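Translation initiation factor eIF2B subunit epsilon (Schizosaccharomyces pombe, PDB 5B04) forms part of the eIF2B complex, which catalyses exchange of GDP for GTP on the gamma subunit of translation initiation factor eIF2. Local coordinates at residues I[312-317]-I[330-335]. Numbering follows the deposited sequence.
Sequences QIYKEE and RTLIGA
E316 OE1 is gripped twice: the backbone N of A335 donates to it at 2.8 Å, coming from above the carboxylate plane (45° out of it), and R352 NE forms a salt bridge with the same oxygen. OE2 accepts from the backbone N of T305, which helps fix the rotation of the carboxylate. Replacing E316 by alanine removes the carboxylate and would probably leave the amides of A335 and T305 without this acceptor and R352 without its charged mate. Three backbone hydrogen bonds join 312-317 to 330-335. I333 N to Y314 O is nearly straight (2.8 Å, N-H...O 168°); Y314 N to T331 O and E316 N to I333 O flank it. The segments run parallel, their end-to-end directions 8° apart, and Y314 beside L332 and K315 beside I333 pair equivalent strands of successive coils in the left-handed beta-helix (LbH) domain; strand 349-350 continues the sheet beyond L332. Y314 CB packs 3.9 Å from L332 CG. The end of the Y314 side chain leads away from 330-335: its ring meets Y308 edge-to-face and its OH hydrogen-bonds to L288 O. At the Q312 end of the pairing, the side chains of Q312 and R330 run side by side, and Q312 also packs on E355 of the neighbouring eIF2B beta subunit.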
ATOM      1  N   GLN I 312     -12.664 -36.701  -0.486  1.00 61.11           N
ATOM      2  CA  GLN I 312     -12.301 -37.905   0.257  1.00 62.66           C
ATOM      3  C   GLN I 312     -12.091 -39.127  -0.634  1.00 60.98           C
ATOM      4  O   GLN I 312     -12.688 -40.179  -0.411  1.00 59.81           O
ATOM      5  CB  GLN I 312     -13.368 -38.208   1.313  1.00 67.40           C
ATOM      6  CG  GLN I 312     -13.524 -37.115   2.359  1.00 71.52           C
ATOM      7  CD  GLN I 312     -14.935 -36.568   2.423  1.00 77.46           C
ATOM      8  OE1 GLN I 312     -15.650 -36.547   1.420  1.00 74.76           O
ATOM      9  NE2 GLN I 312     -15.344 -36.119   3.604  1.00 65.05           N
ATOM     10  N   ILE I 313     -11.236 -38.983  -1.641  1.00 48.46           N
ATOM     11  CA  ILE I 313     -10.883 -40.102  -2.506  1.00 51.64           C
ATOM     12  C   ILE I 313      -9.460 -40.566  -2.213  1.00 60.99           C
ATOM     13  O   ILE I 313      -8.504 -39.807  -2.366  1.00 62.04           O
ATOM     14  CB  ILE I 313     -11.014 -39.735  -3.994  1.00 51.54           C
ATOM     15  CG1 ILE I 313     -12.484 -39.523  -4.356  1.00 54.55           C
ATOM     16  CG2 ILE I 313     -10.405 -40.821  -4.866  1.00 35.62           C
ATOM     17  CD1 ILE I 313     -12.712 -39.142  -5.801  1.00 46.51           C
ATOM     18  N   TYR I 314      -9.330 -41.819  -1.790  1.00 52.21           N
ATOM     19  CA  TYR I 314      -8.039 -42.364  -1.386  1.00 51.37           C
ATOM     20  C   TYR I 314      -7.527 -43.393  -2.389  1.00 56.88           C
ATOM     21  O   TYR I 314      -8.134 -44.447  -2.573  1.00 63.72           O
ATOM     22  CB  TYR I 314      -8.137 -42.993   0.005  1.00 43.69           C
ATOM     23  CG  TYR I 314      -8.553 -42.027   1.095  1.00 49.73           C
ATOM     24  CD1 TYR I 314      -9.891 -41.713   1.299  1.00 51.18           C
ATOM     25  CD2 TYR I 314      -7.609 -41.436   1.923  1.00 50.81           C
ATOM     26  CE1 TYR I 314     -10.276 -40.833   2.293  1.00 38.76           C
ATOM     27  CE2 TYR I 314      -7.984 -40.557   2.922  1.00 40.23           C
ATOM     28  CZ  TYR I 314      -9.318 -40.260   3.102  1.00 50.65           C
ATOM     29  OH  TYR I 314      -9.696 -39.385   4.095  1.00 65.40           O
ATOM     30  N   LYS I 315      -6.407 -43.079  -3.032  1.00 63.89           N
ATOM     31  CA  LYS I 315      -5.812 -43.974  -4.018  1.00 46.28           C
ATOM     32  C   LYS I 315      -4.380 -44.344  -3.658  1.00 56.74           C
ATOM     33  O   LYS I 315      -3.585 -43.488  -3.272  1.00 62.45           O
ATOM     34  CB  LYS I 315      -5.836 -43.335  -5.409  1.00 58.75           C
ATOM     35  CG  LYS I 315      -7.203 -43.293  -6.071  1.00 71.81           C
ATOM     36  CD  LYS I 315      -7.152 -42.497  -7.366  1.00 69.70           C
ATOM     37  CE  LYS I 315      -6.055 -43.009  -8.289  1.00 86.23           C
ATOM     38  NZ  LYS I 315      -5.946 -42.197  -9.533  1.00100.56           N
ATOM     39  N   GLU I 316      -4.058 -45.627  -3.783  1.00 59.83           N
ATOM     40  CA  GLU I 316      -2.678 -46.075  -3.669  1.00 65.00           C
ATOM     41  C   GLU I 316      -1.992 -45.935  -5.019  1.00 59.83           C
ATOM     42  O   GLU I 316      -2.648 -45.699  -6.033  1.00 75.38           O
ATOM     43  CB  GLU I 316      -2.606 -47.524  -3.184  1.00 65.65           C
ATOM     44  CG  GLU I 316      -2.480 -47.677  -1.678  1.00 64.26           C
ATOM     45  CD  GLU I 316      -2.162 -49.101  -1.267  1.00 67.30           C
ATOM     46  OE1 GLU I 316      -2.997 -49.995  -1.519  1.00 68.76           O
ATOM     47  OE2 GLU I 316      -1.072 -49.329  -0.701  1.00 68.44           O
ATOM     48  N   GLU I 317      -0.671 -46.073  -5.033  1.00 58.35           N
ATOM     49  CA  GLU I 317       0.069 -46.042  -6.285  1.00 65.44           C
ATOM     50  C   GLU I 317      -0.234 -47.297  -7.098  1.00 71.30           C
ATOM     51  O   GLU I 317      -0.773 -48.270  -6.569  1.00 74.47           O
ATOM     52  CB  GLU I 317       1.571 -45.911  -6.025  1.00 63.78           C
ATOM     53  CG  GLU I 317       1.972 -44.589  -5.385  1.00 85.69           C
ATOM     54  CD  GLU I 317       3.450 -44.522  -5.050  1.00102.73           C
ATOM     55  OE1 GLU I 317       4.190 -45.456  -5.425  1.00 91.73           O
ATOM     56  OE2 GLU I 317       3.871 -43.534  -4.411  1.00 97.01           O
ATOM     57  N   ARG I 330     -15.871 -40.167  -1.575  1.00 61.76           N
ATOM     58  CA  ARG I 330     -15.746 -41.155  -0.505  1.00 58.23           C
ATOM     59  C   ARG I 330     -15.412 -42.547  -1.038  1.00 65.37           C
ATOM     60  O   ARG I 330     -15.993 -43.544  -0.608  1.00 64.12           O
ATOM     61  CB  ARG I 330     -17.029 -41.196   0.332  1.00 51.90           C
ATOM     62  CG  ARG I 330     -17.371 -39.862   0.981  1.00 54.04           C
ATOM     63  CD  ARG I 330     -17.491 -39.974   2.494  1.00 72.90           C
ATOM     64  NE  ARG I 330     -18.864 -40.226   2.922  1.00100.10           N
ATOM     65  CZ  ARG I 330     -19.279 -40.148   4.183  1.00111.94           C
ATOM     66  NH1 ARG I 330     -18.426 -39.826   5.146  1.00 89.66           N
ATOM     67  NH2 ARG I 330     -20.548 -40.391   4.481  1.00112.14           N
ATOM     68  N   THR I 331     -14.463 -42.606  -1.965  1.00 57.96           N
ATOM     69  CA  THR I 331     -14.049 -43.868  -2.569  1.00 43.98           C
ATOM     70  C   THR I 331     -12.583 -44.177  -2.274  1.00 51.77           C
ATOM     71  O   THR I 331     -11.708 -43.331  -2.463  1.00 54.86           O
ATOM     72  CB  THR I 331     -14.271 -43.855  -4.096  1.00 62.52           C
ATOM     73  OG1 THR I 331     -15.674 -43.940  -4.376  1.00 67.31           O
ATOM     74  CG2 THR I 331     -13.562 -45.028  -4.757  1.00 49.95           C
ATOM     75  N   LEU I 332     -12.325 -45.392  -1.803  1.00 59.10           N
ATOM     76  CA  LEU I 332     -10.968 -45.839  -1.515  1.00 49.20           C
ATOM     77  C   LEU I 332     -10.576 -46.981  -2.449  1.00 52.10           C
ATOM     78  O   LEU I 332     -11.322 -47.947  -2.605  1.00 56.41           O
ATOM     79  CB  LEU I 332     -10.850 -46.271  -0.051  1.00 54.25           C
ATOM     80  CG  LEU I 332      -9.480 -46.669   0.503  1.00 54.75           C
ATOM     81  CD1 LEU I 332      -9.394 -46.296   1.970  1.00 53.84           C
ATOM     82  CD2 LEU I 332      -9.227 -48.157   0.333  1.00 55.27           C
ATOM     83  N   ILE I 333      -9.405 -46.867  -3.068  1.00 52.46           N
ATOM     84  CA  ILE I 333      -8.931 -47.886  -3.999  1.00 48.36           C
ATOM     85  C   ILE I 333      -7.532 -48.381  -3.640  1.00 55.77           C
ATOM     86  O   ILE I 333      -6.581 -47.601  -3.586  1.00 60.44           O
ATOM     87  CB  ILE I 333      -8.911 -47.363  -5.449  1.00 48.11           C
ATOM     88  CG1 ILE I 333     -10.285 -46.815  -5.841  1.00 46.96           C
ATOM     89  CG2 ILE I 333      -8.479 -48.462  -6.405  1.00 50.31           C
ATOM     90  CD1 ILE I 333     -10.333 -46.235  -7.238  1.00 49.86           C
ATOM     91  N   GLY I 334      -7.412 -49.684  -3.399  1.00 54.13           N
ATOM     92  CA  GLY I 334      -6.129 -50.290  -3.095  1.00 49.15           C
ATOM     93  C   GLY I 334      -5.245 -50.389  -4.323  1.00 56.24           C
ATOM     94  O   GLY I 334      -5.721 -50.251  -5.449  1.00 60.54           O
ATOM     95  N   ALA I 335      -3.956 -50.633  -4.106  1.00 48.15           N
ATOM     96  CA  ALA I 335      -2.989 -50.686  -5.196  1.00 58.76           C
ATOM     97  C   ALA I 335      -3.262 -51.848  -6.148  1.00 57.42           C
ATOM     98  O   ALA I 335      -3.938 -52.812  -5.789  1.00 63.42           O
ATOM     99  CB  ALA I 335      -1.576 -50.782  -4.641  1.00 50.21           C
TER